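Local coordinates for protein Non-canonical purine NTP pyrophosphatase (Coxiella burnetii, PDB 3TQU) that probably hydrolyses non-canonical purine nucleoside triphosphates such as XTP, dITP and ITP to monophosphates and diphosphate, cleansing the nucleotide pool, at residues G141-E146 / Q178-I183. Residues are numbered along the deposited sequence; the frame is centred on the assembly and turned at random.
Sequences GVWEGE and QEKNAI
Trp-143 reaches out from strand 137-147 and lays its indole against the end of helix 177-183, where Ile-183 and Lys-180 receive it. Its CG is anti to the backbone N (chi1 -164°), which carries the ring off the strand toward the helix. The backbone carbonyl of Ile-183 lies over one face of the indole. Ile-183 O stands 3.6 Å above the ring plane, offset toward the rim. Ile-183 O is 3.7 Å from Trp-143 CD1 and also takes a weak hydrogen bond from Gln-188 NE2. No hydrogen bond joins the two segments.

The side chain of Ile-183 meets the indole around CZ2 and CE2, and its CD1 comes near NE1. Its CG1 sits between the backbone N and carbonyl carbon (chi1 69°), and the chain extends to CD1. Ile-183 CD1 lies 3.7 Å from Trp-143 CZ2. Ile-183 CG1 is 3.8 Å from Trp-143 CZ2. One residue thus touches the ring with both its carbonyl and its ethyl arm.

Lys-180 uses only its aliphatic part here. Its chain crosses the indole at about a right angle. Lys-180 CG approaches Trp-143 CH2 obliquely at 4.0 Å. Beyond CG the extended chain leaves the ring. Its NZ ends in a salt bridge with Asp-160, so the contact packs against the root of the lysine while Asp-160 holds the charged end.

Phe-163 and Val-165 of the neighbouring strand also touch Trp-143, and its backbone pairs with Phe-121 on the other neighbour. The indole therefore bridges the central mixed sheet of the HAM1 fold and the short helix packed against it. Lys-180, Asp-160 and the nearby His-185 are all predicted to bind substrate. The packing is thus a buried sheet-to-helix contact bordering the probable nucleotide site of a HAM1 pyrophosphatase.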
ATOM      1  N   GLY A 141      -2.756   6.896  -6.275  1.00 12.58           N
ATOM      2  CA  GLY A 141      -2.727   7.933  -7.291  1.00 13.34           C
ATOM      3  C   GLY A 141      -1.907   9.129  -6.842  1.00 11.05           C
ATOM      4  O   GLY A 141      -2.028   9.586  -5.700  1.00 10.67           O
ATOM      5  N   VAL A 142      -1.069   9.634  -7.741  1.00  9.99           N
ATOM      6  CA  VAL A 142      -0.210  10.768  -7.432  1.00 12.44           C
ATOM      7  C   VAL A 142      -0.331  11.854  -8.491  1.00 14.75           C
ATOM      8  O   VAL A 142      -0.230  11.587  -9.688  1.00 16.28           O
ATOM      9  CB  VAL A 142       1.272  10.346  -7.305  1.00 12.83           C
ATOM     10  CG1 VAL A 142       2.150  11.565  -7.048  1.00 11.14           C
ATOM     11  CG2 VAL A 142       1.438   9.321  -6.197  1.00 14.56           C
ATOM     12  N   TRP A 143      -0.541  13.083  -8.037  1.00 13.08           N
ATOM     13  CA  TRP A 143      -0.689  14.222  -8.928  1.00 14.75           C
ATOM     14  C   TRP A 143       0.351  15.276  -8.555  1.00 13.66           C
ATOM     15  O   TRP A 143       0.260  15.893  -7.496  1.00 16.00           O
ATOM     16  CB  TRP A 143      -2.104  14.790  -8.791  1.00 16.05           C
ATOM     17  CG  TRP A 143      -2.526  15.710  -9.891  1.00 14.07           C
ATOM     18  CD1 TRP A 143      -1.955  15.836 -11.127  1.00 12.87           C
ATOM     19  CD2 TRP A 143      -3.619  16.638  -9.856  1.00 12.66           C
ATOM     20  NE1 TRP A 143      -2.628  16.784 -11.863  1.00 12.82           N
ATOM     21  CE2 TRP A 143      -3.650  17.290 -11.106  1.00 12.66           C
ATOM     22  CE3 TRP A 143      -4.572  16.977  -8.891  1.00 12.91           C
ATOM     23  CZ2 TRP A 143      -4.599  18.266 -11.411  1.00 14.52           C
ATOM     24  CZ3 TRP A 143      -5.513  17.947  -9.198  1.00 11.46           C
ATOM     25  CH2 TRP A 143      -5.518  18.581 -10.447  1.00 12.28           C
ATOM     26  N   GLU A 144       1.343  15.472  -9.422  1.00 12.01           N
ATOM     27  CA  GLU A 144       2.440  16.406  -9.152  1.00 15.32           C
ATOM     28  C   GLU A 144       2.158  17.824  -9.652  1.00 16.16           C
ATOM     29  O   GLU A 144       1.668  18.015 -10.764  1.00 19.74           O
ATOM     30  CB  GLU A 144       3.742  15.893  -9.775  1.00 18.27           C
ATOM     31  CG  GLU A 144       4.128  14.486  -9.343  1.00 23.57           C
ATOM     32  CD  GLU A 144       5.409  14.007 -10.001  1.00 32.73           C
ATOM     33  OE1 GLU A 144       6.019  14.792 -10.756  1.00 35.82           O
ATOM     34  OE2 GLU A 144       5.806  12.845  -9.768  1.00 37.47           O
ATOM     35  N   GLY A 145       2.480  18.817  -8.832  1.00 14.37           N
ATOM     36  CA  GLY A 145       2.315  20.204  -9.223  1.00 15.67           C
ATOM     37  C   GLY A 145       3.179  21.145  -8.408  1.00 16.77           C
ATOM     38  O   GLY A 145       4.230  20.755  -7.903  1.00 12.77           O
ATOM     39  N   GLU A 146       2.731  22.390  -8.283  1.00 17.74           N
ATOM     40  CA  GLU A 146       3.458  23.407  -7.534  1.00 21.98           C
ATOM     41  C   GLU A 146       2.477  24.237  -6.727  1.00 23.82           C
ATOM     42  O   GLU A 146       1.322  24.395  -7.122  1.00 23.10           O
ATOM     43  CB  GLU A 146       4.227  24.328  -8.484  1.00 27.49           C
ATOM     44  CG  GLU A 146       5.222  23.619  -9.383  1.00 34.00           C
ATOM     45  CD  GLU A 146       5.866  24.558 -10.383  1.00 40.76           C
ATOM     46  OE1 GLU A 146       5.521  25.760 -10.378  1.00 43.48           O
ATOM     47  OE2 GLU A 146       6.714  24.095 -11.173  1.00 43.55           O
ATOM     48  N   GLN A 178     -14.727  18.346 -14.650  1.00 23.79           N
ATOM     49  CA  GLN A 178     -14.514  17.097 -15.374  1.00 23.28           C
ATOM     50  C   GLN A 178     -13.040  16.871 -15.692  1.00 20.52           C
ATOM     51  O   GLN A 178     -12.542  15.748 -15.600  1.00 20.72           O
ATOM     52  CB  GLN A 178     -15.332  17.070 -16.666  1.00 30.69           C
ATOM     53  CG  GLN A 178     -16.833  17.048 -16.455  1.00 37.45           C
ATOM     54  CD  GLN A 178     -17.595  16.941 -17.761  1.00 42.76           C
ATOM     55  OE1 GLN A 178     -17.047  16.523 -18.781  1.00 44.24           O
ATOM     56  NE2 GLN A 178     -18.865  17.325 -17.737  1.00 45.05           N
ATOM     57  N   GLU A 179     -12.345  17.940 -16.069  1.00 15.59           N
ATOM     58  CA  GLU A 179     -10.938  17.820 -16.422  1.00 17.04           C
ATOM     59  C   GLU A 179     -10.089  17.514 -15.196  1.00 13.23           C
ATOM     60  O   GLU A 179      -9.162  16.714 -15.268  1.00 16.17           O
ATOM     61  CB  GLU A 179     -10.426  19.078 -17.125  1.00 20.72           C
ATOM     62  CG  GLU A 179      -8.942  19.031 -17.470  1.00 23.91           C
ATOM     63  CD  GLU A 179      -8.595  17.939 -18.472  1.00 28.94           C
ATOM     64  OE1 GLU A 179      -9.517  17.258 -18.966  1.00 29.73           O
ATOM     65  OE2 GLU A 179      -7.394  17.766 -18.772  1.00 32.78           O
ATOM     66  N   LYS A 180     -10.413  18.150 -14.074  1.00 13.45           N
ATOM     67  CA  LYS A 180      -9.710  17.878 -12.824  1.00 16.10           C
ATOM     68  C   LYS A 180      -9.911  16.427 -12.409  1.00 13.00           C
ATOM     69  O   LYS A 180      -8.960  15.743 -12.036  1.00 15.41           O
ATOM     70  CB  LYS A 180     -10.194  18.800 -11.701  1.00 18.40           C
ATOM     71  CG  LYS A 180      -9.518  18.511 -10.367  1.00 18.80           C
ATOM     72  CD  LYS A 180     -10.372  18.912  -9.176  1.00 18.88           C
ATOM     73  CE  LYS A 180      -9.753  18.406  -7.885  1.00 17.58           C
ATOM     74  NZ  LYS A 180     -10.604  18.670  -6.695  1.00 14.87           N
ATOM     75  N   ASN A 181     -11.155  15.962 -12.471  1.00 14.38           N
ATOM     76  CA  ASN A 181     -11.473  14.601 -12.044  1.00 18.80           C
ATOM     77  C   ASN A 181     -10.857  13.538 -12.949  1.00 21.52           C
ATOM     78  O   ASN A 181     -10.680  12.391 -12.540  1.00 21.43           O
ATOM     79  CB  ASN A 181     -12.988  14.402 -11.930  1.00 22.33           C
ATOM     80  CG  ASN A 181     -13.618  15.286 -10.862  1.00 26.40           C
ATOM     81  OD1 ASN A 181     -12.951  15.711  -9.918  1.00 27.75           O
ATOM     82  ND2 ASN A 181     -14.908  15.564 -11.009  1.00 27.81           N
ATOM     83  N   ALA A 182     -10.511  13.926 -14.172  1.00 22.39           N
ATOM     84  CA  ALA A 182      -9.898  13.004 -15.124  1.00 20.34           C
ATOM     85  C   ALA A 182      -8.402  12.796 -14.891  1.00 20.02           C
ATOM     86  O   ALA A 182      -7.869  11.726 -15.189  1.00 20.30           O
ATOM     87  CB  ALA A 182     -10.143  13.470 -16.553  1.00 18.61           C
ATOM     88  N   ILE A 183      -7.725  13.811 -14.362  1.00 12.26           N
ATOM     89  CA  ILE A 183      -6.270  13.772 -14.256  1.00 12.83           C
ATOM     90  C   ILE A 183      -5.754  13.825 -12.817  1.00 10.16           C
ATOM     91  O   ILE A 183      -4.553  13.710 -12.577  1.00 11.73           O
ATOM     92  CB  ILE A 183      -5.616  14.927 -15.044  1.00 14.48           C
ATOM     93  CG1 ILE A 183      -5.921  16.271 -14.376  1.00 14.14           C
ATOM     94  CG2 ILE A 183      -6.080  14.920 -16.504  1.00 18.91           C
ATOM     95  CD1 ILE A 183      -5.141  17.432 -14.955  1.00 13.68           C
TER